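Local structure of signal peptidase I (Enterococcus faecalis, 4ME8) at residues A[30-35]-A[45-50]; A[34-39]-A[131-136]; A[72-77]-A[113-118]; A[109-114]-A[121-126]. The protein probably cleaves hydrophobic N-terminal signal or leader sequences from secreted proteins, acting as a serine-type endopeptidase of the S26 family. All coordinates share one frame; numbering follows the deposited sequence.

Contact 1: residues A[30-35]-A[45-50]; sequences FDIIAF and AKRLIG
Ile33 and Lys46 face each other as an antiparallel hydrogen-bonded pair, with Ile33 N giving to Lys46 O at 2.8 Å and Lys46 N to Ile33 O at 3.1 Å. Non-hydrogen-bonded pairs flank them, Ile32 with Arg47 and Ala34 with Ala45. Further along, Leu48 N reaches Asp31 O at 2.7 Å and Phe30 N meets Leu48 O at 2.7 Å. These bonds join the two arms of a beta hairpin, strands 32-36 and 43-50, whose short segments here run 128° apart, well off antiparallel. On the face that carries Ile32, Arg47 curls back over the partner strand. A bend at chi3 (-74°) brings its NH1 to Phe30 O at 2.8 Å, a weak bond made at the edge of the guanidinium, while Ile32 sets CG1 over the centre of one guanidinium face. Asp115 takes NH2 in a salt bridge and Tyr74 adds a cation-pi contact. On the face of Ile33 and Lys46, Phe35 has CG wedged between its backbone N and carbonyl carbon (chi1 55°), which turns the ring toward the lysine stem; its CZ lies 3.7 Å from Lys46 CG. Lys46 is the predicted catalytic lysine, and its stem also touches Val112 while NZ is hydrogen-bonded to Ser120 OG. At the other end, Phe30 CE1 rests 3.9 Å from Ile49 CD1, and both side chains pack on Leu63.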
loop_
_atom_site.group_PDB
_atom_site.type_symbol
_atom_site.label_atom_id
_atom_site.label_comp_id
_atom_site.label_asym_id
_atom_site.label_seq_id
_atom_site.Cartn_x
_atom_site.Cartn_y
_atom_site.Cartn_z
ATOM N N PHE A 30 5.688 -0.266 6.289
ATOM C CA PHE A 30 6.656 0.575 5.584
ATOM C C PHE A 30 7.908 -0.187 5.121
ATOM O O PHE A 30 8.784 0.394 4.482
ATOM C CB PHE A 30 7.030 1.838 6.378
ATOM C CG PHE A 30 5.847 2.708 6.747
ATOM C CD1 PHE A 30 4.927 3.099 5.789
ATOM C CD2 PHE A 30 5.681 3.167 8.048
ATOM C CE1 PHE A 30 3.852 3.917 6.116
ATOM C CE2 PHE A 30 4.612 3.991 8.382
ATOM C CZ PHE A 30 3.699 4.373 7.411
ATOM N N ASP A 31 7.979 -1.482 5.419
ATOM C CA ASP A 31 8.947 -2.349 4.765
ATOM C C ASP A 31 8.620 -2.458 3.276
ATOM O O ASP A 31 7.445 -2.418 2.866
ATOM C CB ASP A 31 8.951 -3.759 5.379
ATOM C CG ASP A 31 9.656 -3.822 6.739
ATOM O OD1 ASP A 31 10.254 -2.811 7.173
ATOM O OD2 ASP A 31 9.625 -4.910 7.370
ATOM N N ILE A 32 9.676 -2.584 2.478
ATOM C CA ILE A 32 9.538 -2.855 1.054
ATOM C C ILE A 32 9.610 -4.364 0.873
ATOM O O ILE A 32 10.497 -5.018 1.420
ATOM C CB ILE A 32 10.617 -2.121 0.229
ATOM C CG1 ILE A 32 10.252 -0.642 0.162
ATOM C CG2 ILE A 32 10.712 -2.677 -1.188
ATOM C CD1 ILE A 32 11.406 0.247 -0.215
ATOM N N ILE A 33 8.653 -4.906 0.124
ATOM C CA ILE A 33 8.552 -6.347 -0.043
ATOM C C ILE A 33 8.433 -6.757 -1.503
ATOM O O ILE A 33 7.762 -6.091 -2.295
ATOM C CB ILE A 33 7.371 -6.928 0.764
ATOM C CG1 ILE A 33 6.062 -6.192 0.467
ATOM C CG2 ILE A 33 7.664 -6.839 2.257
ATOM C CD1 ILE A 33 4.859 -6.875 1.078
ATOM N N ALA A 34 9.086 -7.864 -1.847
ATOM C CA ALA A 34 9.026 -8.406 -3.195
ATOM C C ALA A 34 8.102 -9.623 -3.241
ATOM O O ALA A 34 8.122 -10.457 -2.332
ATOM C CB ALA A 34 10.413 -8.774 -3.673
ATOM N N PHE A 35 7.309 -9.708 -4.310
ATOM C CA PHE A 35 6.265 -10.730 -4.467
ATOM C C PHE A 35 5.786 -10.796 -5.924
ATOM O O PHE A 35 5.900 -9.810 -6.651
ATOM C CB PHE A 35 5.072 -10.397 -3.576
ATOM C CG PHE A 35 4.514 -9.019 -3.808
ATOM C CD1 PHE A 35 5.002 -7.935 -3.103
ATOM C CD2 PHE A 35 3.508 -8.808 -4.742
ATOM C CE1 PHE A 35 4.505 -6.670 -3.324
ATOM C CE2 PHE A 35 3.007 -7.545 -4.966
ATOM C CZ PHE A 35 3.504 -6.474 -4.257
ATOM N N ALA A 45 8.205 -4.985 -6.626
ATOM C CA ALA A 45 8.523 -4.508 -5.296
ATOM C C ALA A 45 7.543 -3.413 -4.923
ATOM O O ALA A 45 7.323 -2.489 -5.707
ATOM C CB ALA A 45 9.941 -3.973 -5.273
ATOM N N LYS A 46 6.931 -3.530 -3.743
ATOM C CA LYS A 46 6.024 -2.502 -3.227
ATOM C C LYS A 46 6.196 -2.345 -1.723
ATOM O O LYS A 46 6.772 -3.206 -1.072
ATOM C CB LYS A 46 4.557 -2.827 -3.542
ATOM C CG LYS A 46 4.196 -2.874 -5.028
ATOM C CD LYS A 46 4.253 -1.511 -5.711
ATOM C CE LYS A 46 4.283 -1.700 -7.219
ATOM N NZ LYS A 46 4.207 -0.438 -8.000
ATOM N N ARG A 47 5.694 -1.229 -1.198
ATOM C CA ARG A 47 5.744 -0.927 0.221
ATOM C C ARG A 47 4.537 -1.497 0.978
ATOM O O ARG A 47 3.386 -1.364 0.553
ATOM C CB ARG A 47 5.842 0.585 0.448
ATOM C CG ARG A 47 6.476 0.937 1.781
ATOM C CD ARG A 47 6.672 2.433 1.959
ATOM N NE ARG A 47 7.779 2.949 1.151
ATOM C CZ ARG A 47 9.057 2.987 1.540
ATOM N NH1 ARG A 47 9.420 2.524 2.734
ATOM N NH2 ARG A 47 9.982 3.482 0.723
ATOM N N LEU A 48 4.831 -2.154 2.096
ATOM C CA LEU A 48 3.805 -2.697 2.965
ATOM C C LEU A 48 3.138 -1.535 3.697
ATOM O O LEU A 48 3.809 -0.750 4.368
ATOM C CB LEU A 48 4.426 -3.690 3.957
ATOM C CG LEU A 48 3.466 -4.371 4.938
ATOM C CD1 LEU A 48 2.224 -4.876 4.209
ATOM C CD2 LEU A 48 4.176 -5.511 5.643
ATOM N N ILE A 49 1.823 -1.414 3.529
ATOM C CA ILE A 49 1.057 -0.292 4.084
ATOM C C ILE A 49 0.014 -0.799 5.087
ATOM O O ILE A 49 -0.079 -0.292 6.213
ATOM C CB ILE A 49 0.411 0.531 2.948
ATOM C CG1 ILE A 49 1.504 1.241 2.127
ATOM C CG2 ILE A 49 -0.593 1.535 3.484
ATOM C CD1 ILE A 49 2.285 2.319 2.865
ATOM N N GLY A 50 -0.739 -1.815 4.691
ATOM C CA GLY A 50 -1.758 -2.395 5.554
ATOM C C GLY A 50 -1.515 -3.855 5.873
ATOM O O GLY A 50 -1.180 -4.645 4.991
#

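Contact 2: residues A[34-39]-A[131-136]; sequences AFPSPR and QASVEG
Glu135 and Gly136 both stand opposite Ala34, a classic beta bulge where the chain enters strand 136-137 at the edge of the antiparallel sheet. Ala34 is gripped at both backbone polar atoms: its N gives to Gly136 O at 3.0 Å, and its O accepts from Glu135 N at 2.8 Å. The same carbonyl oxygen also receives a CA-H...O contact from Val134 CA. With two residues facing one, the side chain of Glu135 folds back along strand 32-36, its CG 3.5 Å from Ala34 O. Its carboxylate continues past Pro36, at the end of that strand, with OE2 3.9 Å from Pro36 CD, while OE1 makes a long, weak ion pair with Arg43. Val134 sends its two methyls to different neighbours. CG1, anti to the backbone N (chi1 175°), comes to 3.6 Å from Ala34 O, whereas CG2 meets Phe35 CB at 4.2 Å. Where the short 3-10 turn 131-133 ends, Ser133 points its CB at Pro36 CD across 3.9 Å, and its hydroxyl is turned back to the carbonyl of Lys130. Pro36 CD also sits close to the main chain of that turn, 3.0 Å from Ser133 O.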
loop_
_atom_site.group_PDB
_atom_site.type_symbol
_atom_site.label_atom_id
_atom_site.label_comp_id
_atom_site.label_asym_id
_atom_site.label_seq_id
_atom_site.Cartn_x
_atom_site.Cartn_y
_atom_site.Cartn_z
ATOM N N ALA A 34 9.086 -7.864 -1.847
ATOM C CA ALA A 34 9.026 -8.406 -3.195
ATOM C C ALA A 34 8.102 -9.623 -3.241
ATOM O O ALA A 34 8.122 -10.457 -2.332
ATOM C CB ALA A 34 10.413 -8.774 -3.673
ATOM N N PHE A 35 7.309 -9.708 -4.310
ATOM C CA PHE A 35 6.265 -10.730 -4.467
ATOM C C PHE A 35 5.786 -10.796 -5.924
ATOM O O PHE A 35 5.900 -9.810 -6.651
ATOM C CB PHE A 35 5.072 -10.397 -3.576
ATOM C CG PHE A 35 4.514 -9.019 -3.808
ATOM C CD1 PHE A 35 5.002 -7.935 -3.103
ATOM C CD2 PHE A 35 3.508 -8.808 -4.742
ATOM C CE1 PHE A 35 4.505 -6.670 -3.324
ATOM C CE2 PHE A 35 3.007 -7.545 -4.966
ATOM C CZ PHE A 35 3.504 -6.474 -4.257
ATOM N N PRO A 36 5.230 -11.947 -6.349
ATOM C CA PRO A 36 4.656 -11.987 -7.688
ATOM C C PRO A 36 3.385 -11.147 -7.745
ATOM O O PRO A 36 2.534 -11.261 -6.856
ATOM C CB PRO A 36 4.333 -13.475 -7.902
ATOM C CG PRO A 36 4.979 -14.210 -6.779
ATOM C CD PRO A 36 5.067 -13.234 -5.656
ATOM N N SER A 37 3.268 -10.300 -8.766
ATOM C CA SER A 37 2.091 -9.438 -8.915
ATOM C C SER A 37 0.812 -10.269 -8.992
ATOM O O SER A 37 0.764 -11.239 -9.728
ATOM C CB SER A 37 2.184 -8.554 -10.160
ATOM O OG SER A 37 0.939 -7.890 -10.387
ATOM N N PRO A 38 -0.219 -9.890 -8.215
ATOM C CA PRO A 38 -1.529 -10.545 -8.292
ATOM C C PRO A 38 -2.169 -10.444 -9.667
ATOM O O PRO A 38 -3.025 -11.264 -10.004
ATOM C CB PRO A 38 -2.367 -9.782 -7.268
ATOM C CG PRO A 38 -1.384 -9.269 -6.284
ATOM C CD PRO A 38 -0.135 -8.974 -7.060
ATOM N N ARG A 39 -1.761 -9.444 -10.444
ATOM C CA ARG A 39 -2.246 -9.289 -11.808
ATOM C C ARG A 39 -1.682 -10.352 -12.743
ATOM O O ARG A 39 -2.434 -11.147 -13.294
ATOM C CB ARG A 39 -1.931 -7.890 -12.354
ATOM C CG ARG A 39 -2.893 -7.482 -13.460
ATOM C CD ARG A 39 -2.701 -6.045 -13.907
ATOM N NE ARG A 39 -3.094 -5.054 -12.900
ATOM C CZ ARG A 39 -4.351 -4.710 -12.615
ATOM N NH1 ARG A 39 -5.380 -5.297 -13.213
ATOM N NH2 ARG A 39 -4.586 -3.780 -11.698
ATOM N N GLN A 131 0.267 -12.961 1.770
ATOM C CA GLN A 131 1.492 -13.028 2.581
ATOM C C GLN A 131 2.419 -14.156 2.129
ATOM O O GLN A 131 3.612 -13.937 1.927
ATOM C CB GLN A 131 1.159 -13.248 4.061
ATOM C CG GLN A 131 0.523 -12.064 4.767
ATOM C CD GLN A 131 0.476 -12.218 6.285
ATOM O OE1 GLN A 131 1.008 -13.160 6.855
ATOM N NE2 GLN A 131 -0.165 -11.271 6.944
ATOM N N ALA A 132 1.854 -15.352 1.962
ATOM C CA ALA A 132 2.615 -16.538 1.573
ATOM C C ALA A 132 3.405 -16.379 0.263
ATOM O O ALA A 132 4.394 -17.083 0.052
ATOM C CB ALA A 132 1.688 -17.731 1.475
ATOM N N SER A 133 2.979 -15.470 -0.613
ATOM C CA SER A 133 3.671 -15.245 -1.891
ATOM C C SER A 133 4.836 -14.223 -1.799
ATOM O O SER A 133 5.570 -14.022 -2.771
ATOM C CB SER A 133 2.663 -14.825 -2.979
ATOM O OG SER A 133 2.083 -13.556 -2.706
ATOM N N VAL A 134 5.018 -13.597 -0.637
ATOM C CA VAL A 134 6.102 -12.633 -0.452
ATOM C C VAL A 134 7.438 -13.365 -0.336
ATOM O O VAL A 134 7.613 -14.191 0.557
ATOM C CB VAL A 134 5.853 -11.750 0.789
ATOM C CG1 VAL A 134 7.035 -10.824 1.059
ATOM C CG2 VAL A 134 4.575 -10.946 0.604
ATOM N N GLU A 135 8.373 -13.062 -1.239
ATOM C CA GLU A 135 9.683 -13.747 -1.270
ATOM C C GLU A 135 10.781 -13.038 -0.467
ATOM O O GLU A 135 11.828 -13.622 -0.202
ATOM C CB GLU A 135 10.171 -14.043 -2.706
ATOM C CG GLU A 135 9.433 -13.350 -3.848
ATOM C CD GLU A 135 9.769 -13.928 -5.217
ATOM O OE1 GLU A 135 10.896 -14.462 -5.392
ATOM O OE2 GLU A 135 8.895 -13.846 -6.118
ATOM N N GLY A 136 10.548 -11.791 -0.069
ATOM C CA GLY A 136 11.487 -11.131 0.827
ATOM C C GLY A 136 11.134 -9.719 1.238
ATOM O O GLY A 136 10.358 -9.048 0.573
#

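Contact 3: residues A[72-77]-A[113-118]; sequences EDYLAS and LGDNRP. With EDO (1,2-ethanediol), chain B.
Leu75 and Asp115 bring the two backbones nearest, yet their CA atoms remain 6.6 Å apart, so the turn at 73-77, with helical backbone angles, meets segment 113-118 mainly through side chains. The main polar link is the salt bridge from Arg117 NH2 to Glu72 OE2 at 2.9 Å, on the syn side of the carboxylate but 22° out of its plane. Tyr74 OH gives a weak bond to the same oxygen at 2.6 Å. Bent at chi2 (-77°), Arg117 slides its guanidinium between two leucine methyls: Leu113 CD1 lies over the centre of one face, Leu75 CD1 over the opposite face near the rim. NE bonds weakly to Gly114 O, and NH1 to Thr89 OG1 and Tyr58 OH; Tyr58 OH also bonds Glu72 OE1, bridging the ion pair. Asp115 OD1 approaches Tyr74 CE1 at 3.3 Å, with ring and carboxylate planes only 23° apart; its other oxygen binds Arg47. Asp115 N donates to O2 of an ethanediol, probably from the crystallisation liquor, at 3.1 Å. The contact joins the loop after strand 68-70 of the four-stranded sheet to the loop leaving strand 109-113 of the five-stranded one, and Glu72, Tyr74 and Arg117 all pack on Ile49 of strand 43-50.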
loop_
_atom_site.group_PDB
_atom_site.type_symbol
_atom_site.label_atom_id
_atom_site.label_comp_id
_atom_site.label_asym_id
_atom_site.label_seq_id
_atom_site.Cartn_x
_atom_site.Cartn_y
_atom_site.Cartn_z
ATOM N N GLU A 72 4.593 9.901 6.093
ATOM C CA GLU A 72 5.333 9.176 5.064
ATOM C C GLU A 72 6.438 10.090 4.527
ATOM O O GLU A 72 6.300 10.700 3.470
ATOM C CB GLU A 72 4.389 8.743 3.934
ATOM C CG GLU A 72 3.356 7.696 4.355
ATOM C CD GLU A 72 2.316 7.408 3.286
ATOM O OE1 GLU A 72 1.337 8.180 3.188
ATOM O OE2 GLU A 72 2.454 6.393 2.558
ATOM N N ASP A 73 7.535 10.184 5.273
ATOM C CA ASP A 73 8.641 11.079 4.924
ATOM C C ASP A 73 9.314 10.707 3.604
ATOM O O ASP A 73 9.965 11.551 2.979
ATOM C CB ASP A 73 9.670 11.135 6.064
ATOM C CG ASP A 73 9.265 12.106 7.183
ATOM O OD1 ASP A 73 8.268 12.846 7.019
ATOM O OD2 ASP A 73 9.954 12.137 8.229
ATOM N N TYR A 74 9.146 9.457 3.184
ATOM C CA TYR A 74 9.613 8.996 1.871
ATOM C C TYR A 74 8.795 9.520 0.674
ATOM O O TYR A 74 9.242 9.414 -0.471
ATOM C CB TYR A 74 9.640 7.461 1.824
ATOM C CG TYR A 74 8.295 6.802 2.082
ATOM C CD1 TYR A 74 7.378 6.600 1.046
ATOM C CD2 TYR A 74 7.944 6.377 3.363
ATOM C CE1 TYR A 74 6.148 6.001 1.289
ATOM C CE2 TYR A 74 6.726 5.772 3.606
ATOM C CZ TYR A 74 5.829 5.594 2.575
ATOM O OH TYR A 74 4.624 4.993 2.844
ATOM N N LEU A 75 7.600 10.052 0.929
ATOM C CA LEU A 75 6.775 10.661 -0.123
ATOM C C LEU A 75 6.951 12.192 -0.251
ATOM O O LEU A 75 6.503 12.799 -1.233
ATOM C CB LEU A 75 5.290 10.341 0.112
ATOM C CG LEU A 75 4.801 8.888 0.050
ATOM C CD1 LEU A 75 3.278 8.864 0.055
ATOM C CD2 LEU A 75 5.332 8.143 -1.173
ATOM N N ALA A 76 7.598 12.811 0.735
ATOM C CA ALA A 76 7.677 14.267 0.800
ATOM C C ALA A 76 8.467 14.833 -0.370
ATOM O O ALA A 76 8.108 15.872 -0.926
ATOM C CB ALA A 76 8.300 14.707 2.118
ATOM N N SER A 77 9.537 14.136 -0.739
ATOM C CA SER A 77 10.411 14.567 -1.826
ATOM C C SER A 77 9.697 14.522 -3.180
ATOM O O SER A 77 9.880 15.405 -4.013
ATOM C CB SER A 77 11.666 13.693 -1.863
ATOM O OG SER A 77 12.682 14.313 -2.621
ATOM N N LEU A 113 1.421 -0.406 -1.457
ATOM C CA LEU A 113 1.386 0.744 -2.356
ATOM C C LEU A 113 2.800 1.037 -2.845
ATOM O O LEU A 113 3.760 0.808 -2.115
ATOM C CB LEU A 113 0.850 1.977 -1.637
ATOM C CG LEU A 113 -0.580 1.996 -1.096
ATOM C CD1 LEU A 113 -0.804 3.287 -0.336
ATOM C CD2 LEU A 113 -1.622 1.866 -2.196
ATOM N N GLY A 114 2.925 1.550 -4.066
ATOM C CA GLY A 114 4.223 1.968 -4.589
ATOM C C GLY A 114 4.474 3.447 -4.360
ATOM O O GLY A 114 3.543 4.252 -4.451
ATOM N N ASP A 115 5.731 3.812 -4.102
ATOM C CA ASP A 115 6.084 5.203 -3.790
ATOM C C ASP A 115 5.808 6.160 -4.957
ATOM O O ASP A 115 5.407 7.303 -4.718
ATOM C CB ASP A 115 7.543 5.323 -3.354
ATOM C CG ASP A 115 7.834 4.627 -2.016
ATOM O OD1 ASP A 115 6.907 4.108 -1.334
ATOM O OD2 ASP A 115 9.024 4.607 -1.640
ATOM N N ASN A 116 6.048 5.714 -6.196
ATOM C CA ASN A 116 5.675 6.506 -7.378
ATOM C C ASN A 116 4.168 6.337 -7.625
ATOM O O ASN A 116 3.729 5.738 -8.614
ATOM C CB ASN A 116 6.515 6.127 -8.610
ATOM C CG ASN A 116 6.567 7.239 -9.655
ATOM O OD1 ASN A 116 6.271 8.397 -9.366
ATOM N ND2 ASN A 116 6.951 6.886 -10.873
ATOM N N ARG A 117 3.388 6.897 -6.701
ATOM C CA ARG A 117 1.944 6.622 -6.563
ATOM C C ARG A 117 1.086 6.723 -7.832
ATOM O O ARG A 117 0.255 5.837 -8.080
ATOM C CB ARG A 117 1.335 7.492 -5.442
ATOM C CG ARG A 117 1.837 7.177 -4.038
ATOM C CD ARG A 117 1.190 5.922 -3.470
ATOM N NE ARG A 117 1.918 5.394 -2.314
ATOM C CZ ARG A 117 1.684 5.709 -1.043
ATOM N NH1 ARG A 117 0.726 6.569 -0.722
ATOM N NH2 ARG A 117 2.436 5.169 -0.079
ATOM N N PRO A 118 1.265 7.793 -8.632
ATOM C CA PRO A 118 0.448 7.867 -9.849
ATOM C C PRO A 118 0.862 6.921 -10.985
ATOM O O PRO A 118 0.166 6.858 -12.007
ATOM C CB PRO A 118 0.585 9.331 -10.289
ATOM C CG PRO A 118 1.780 9.867 -9.577
ATOM C CD PRO A 118 1.941 9.067 -8.324
HETATM C C1 EDO B . 9.595 -0.028 -4.242
HETATM O O1 EDO B . 10.225 0.532 -5.405
HETATM C C2 EDO B . 8.754 1.030 -3.533
HETATM O O2 EDO B . 7.524 1.236 -4.231
#

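Contact 4: residues A[109-114]-A[121-126]; sequences MYFVLG and DDSRYF. With EDO (1,2-ethanediol), chain C.
Val112 and Ser123 exchange two hydrogen bonds: Val112 N gives to Ser123 OG at 2.9 Å in a virtually straight line (178°), and Ser123 N gives to Val112 O at 3.0 Å. The serine hydroxyl, also bonded to Gly127 O, accepts from the strand N-H much as a neighbouring strand's carbonyl would. A third bond runs from Gly114 N to Asp122 OD2 at 3.0 Å, on the anti side of the carboxylate, whose CG lies between its own backbone N and carbonyl carbon (chi1 51°).

Charge pairing fixes that carboxylate. Arg124 grips it side-on, NE to OD1 at 3.0 Å and NH2 to OD2 at 2.9 Å, each nitrogen meeting the syn lone pair of its carboxylate oxygen; NH2 is also hydrogen-bonded to Arg117 O. As N-cap of the short helix 123-126, Asp122 accepts from Arg124 N through OD1, and Ser120 OG joins at OD2.

Van der Waals and CH-pi contacts complete the interface. Ser123 CB sits 3.5 Å from the centroid of the Phe111 ring, over its face. Leu113 CD2 comes across the Arg124 chain at about a right angle, 3.6 Å from NE, and Val112 CG2 touches the Phe126 ring at its edge.

Helix 123-126 lies beside strand 109-113, whose sheet neighbours are strands 43-50 and 129-130; Phe126 extends to Phe35 of strand 32-36, and Asp122 touches the predicted catalytic Lys46.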
loop_
_atom_site.group_PDB
_atom_site.type_symbol
_atom_site.label_atom_id
_atom_site.label_comp_id
_atom_site.label_asym_id
_atom_site.label_seq_id
_atom_site.Cartn_x
_atom_site.Cartn_y
_atom_site.Cartn_z
HETATM N N MSE A 109 -3.035 -11.645 4.547
HETATM C CA MSE A 109 -2.887 -10.776 3.384
HETATM C C MSE A 109 -2.372 -9.415 3.741
HETATM O O MSE A 109 -2.478 -8.988 4.886
HETATM C CB MSE A 109 -4.243 -10.660 2.706
HETATM C CG MSE A 109 -4.597 -12.035 2.143
HETATM SE SE MSE A 109 -5.763 -11.825 0.603
HETATM C CE MSE A 109 -4.446 -11.568 -0.822
ATOM N N TYR A 110 -1.818 -8.736 2.734
ATOM C CA TYR A 110 -1.260 -7.394 2.855
ATOM C C TYR A 110 -1.902 -6.431 1.854
ATOM O O TYR A 110 -2.332 -6.833 0.770
ATOM C CB TYR A 110 0.248 -7.420 2.551
ATOM C CG TYR A 110 1.154 -8.148 3.541
ATOM C CD1 TYR A 110 0.950 -8.063 4.915
ATOM C CD2 TYR A 110 2.262 -8.863 3.094
ATOM C CE1 TYR A 110 1.806 -8.693 5.809
ATOM C CE2 TYR A 110 3.124 -9.491 3.977
ATOM C CZ TYR A 110 2.889 -9.409 5.335
ATOM O OH TYR A 110 3.738 -10.031 6.224
ATOM N N PHE A 111 -1.934 -5.155 2.234
ATOM C CA PHE A 111 -2.254 -4.050 1.346
ATOM C C PHE A 111 -0.950 -3.319 1.097
ATOM O O PHE A 111 -0.262 -2.929 2.049
ATOM C CB PHE A 111 -3.260 -3.100 2.003
ATOM C CG PHE A 111 -3.760 -2.025 1.085
ATOM C CD1 PHE A 111 -4.816 -2.270 0.227
ATOM C CD2 PHE A 111 -3.160 -0.775 1.068
ATOM C CE1 PHE A 111 -5.273 -1.280 -0.633
ATOM C CE2 PHE A 111 -3.600 0.212 0.208
ATOM C CZ PHE A 111 -4.661 -0.035 -0.644
ATOM N N VAL A 112 -0.583 -3.165 -0.171
ATOM C CA VAL A 112 0.701 -2.541 -0.528
ATOM C C VAL A 112 0.497 -1.361 -1.482
ATOM O O VAL A 112 -0.496 -1.302 -2.188
ATOM C CB VAL A 112 1.682 -3.560 -1.141
ATOM C CG1 VAL A 112 1.888 -4.750 -0.200
ATOM C CG2 VAL A 112 1.221 -4.025 -2.522
ATOM N N LEU A 113 1.421 -0.406 -1.457
ATOM C CA LEU A 113 1.386 0.744 -2.356
ATOM C C LEU A 113 2.800 1.037 -2.845
ATOM O O LEU A 113 3.760 0.808 -2.115
ATOM C CB LEU A 113 0.850 1.977 -1.637
ATOM C CG LEU A 113 -0.580 1.996 -1.096
ATOM C CD1 LEU A 113 -0.804 3.287 -0.336
ATOM C CD2 LEU A 113 -1.622 1.866 -2.196
ATOM N N GLY A 114 2.925 1.550 -4.066
ATOM C CA GLY A 114 4.223 1.968 -4.589
ATOM C C GLY A 114 4.474 3.447 -4.360
ATOM O O GLY A 114 3.543 4.252 -4.451
ATOM N N ASP A 121 1.063 0.258 -10.150
ATOM C CA ASP A 121 0.068 -0.800 -10.072
ATOM C C ASP A 121 0.261 -1.438 -8.697
ATOM O O ASP A 121 1.267 -2.071 -8.435
ATOM C CB ASP A 121 0.285 -1.809 -11.201
ATOM C CG ASP A 121 -0.911 -2.693 -11.443
ATOM O OD1 ASP A 121 -1.979 -2.466 -10.840
ATOM O OD2 ASP A 121 -0.769 -3.626 -12.257
ATOM N N ASP A 122 -0.677 -1.211 -7.788
ATOM C CA ASP A 122 -0.517 -1.715 -6.429
ATOM C C ASP A 122 -1.884 -2.121 -5.901
ATOM O O ASP A 122 -2.781 -2.369 -6.701
ATOM C CB ASP A 122 0.214 -0.687 -5.555
ATOM C CG ASP A 122 -0.394 0.701 -5.636
ATOM O OD1 ASP A 122 -1.630 0.806 -5.768
ATOM O OD2 ASP A 122 0.370 1.688 -5.567
ATOM N N SER A 123 -2.050 -2.221 -4.583
ATOM C CA SER A 123 -3.285 -2.790 -4.025
ATOM C C SER A 123 -4.528 -1.965 -4.345
ATOM O O SER A 123 -5.640 -2.499 -4.330
ATOM C CB SER A 123 -3.169 -3.016 -2.516
ATOM O OG SER A 123 -2.338 -4.131 -2.227
ATOM N N ARG A 124 -4.347 -0.676 -4.641
ATOM C CA ARG A 124 -5.458 0.137 -5.143
ATOM C C ARG A 124 -6.098 -0.431 -6.400
ATOM O O ARG A 124 -7.257 -0.143 -6.668
ATOM C CB ARG A 124 -5.007 1.565 -5.444
ATOM C CG ARG A 124 -4.777 2.415 -4.214
ATOM C CD ARG A 124 -4.123 3.735 -4.576
ATOM N NE ARG A 124 -2.805 3.542 -5.180
ATOM C CZ ARG A 124 -2.090 4.511 -5.751
ATOM N NH1 ARG A 124 -2.556 5.758 -5.802
ATOM N NH2 ARG A 124 -0.902 4.232 -6.280
ATOM N N TYR A 125 -5.335 -1.204 -7.179
ATOM C CA TYR A 125 -5.779 -1.652 -8.505
ATOM C C TYR A 125 -5.720 -3.169 -8.731
ATOM O O TYR A 125 -6.559 -3.696 -9.466
ATOM C CB TYR A 125 -4.982 -0.916 -9.589
ATOM C CG TYR A 125 -4.986 0.589 -9.397
ATOM C CD1 TYR A 125 -6.170 1.314 -9.474
ATOM C CD2 TYR A 125 -3.812 1.282 -9.118
ATOM C CE1 TYR A 125 -6.186 2.688 -9.291
ATOM C CE2 TYR A 125 -3.815 2.656 -8.934
ATOM C CZ TYR A 125 -5.003 3.352 -9.020
ATOM O OH TYR A 125 -5.006 4.709 -8.839
ATOM N N PHE A 126 -4.741 -3.866 -8.141
ATOM C CA PHE A 126 -4.727 -5.345 -8.184
ATOM C C PHE A 126 -5.185 -6.053 -6.890
ATOM O O PHE A 126 -5.153 -7.287 -6.810
ATOM C CB PHE A 126 -3.391 -5.918 -8.720
ATOM C CG PHE A 126 -2.160 -5.631 -7.879
ATOM C CD1 PHE A 126 -2.179 -5.684 -6.490
ATOM C CD2 PHE A 126 -0.947 -5.389 -8.507
ATOM C CE1 PHE A 126 -1.038 -5.447 -5.750
ATOM C CE2 PHE A 126 0.207 -5.158 -7.774
ATOM C CZ PHE A 126 0.164 -5.191 -6.390
HETATM C C1 EDO C . -10.534 2.180 -7.781
HETATM O O1 EDO C . -9.743 3.369 -7.972
HETATM C C2 EDO C . -9.947 1.001 -8.559
HETATM O O2 EDO C . -9.843 -0.174 -7.731
#

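In the fold
Contacts 1, 2 and 4 all build on the five-stranded antiparallel sheet. Contact 1 forms its 32-36/43-50 hairpin, contact 2 extends it from strand 32-36 to the edge strand 136-137, and contact 4 sets helix 123-126 against strand 109-113, the other neighbour of strand 43-50. The centres of contacts 1 and 2, and of contacts 1 and 4, lie about 9 Å apart. Contact 3, about 20 Å from contact 2 between centres, ties in a loop between strands 68-70 and 92-93 of the smaller sheet. Along the chain contact 1 closes before contacts 3 and 4 open, and both nest inside the loop closed by contact 2. Lys46 packs against contact 4, so sheet and segment 121-126 together frame the predicted active site.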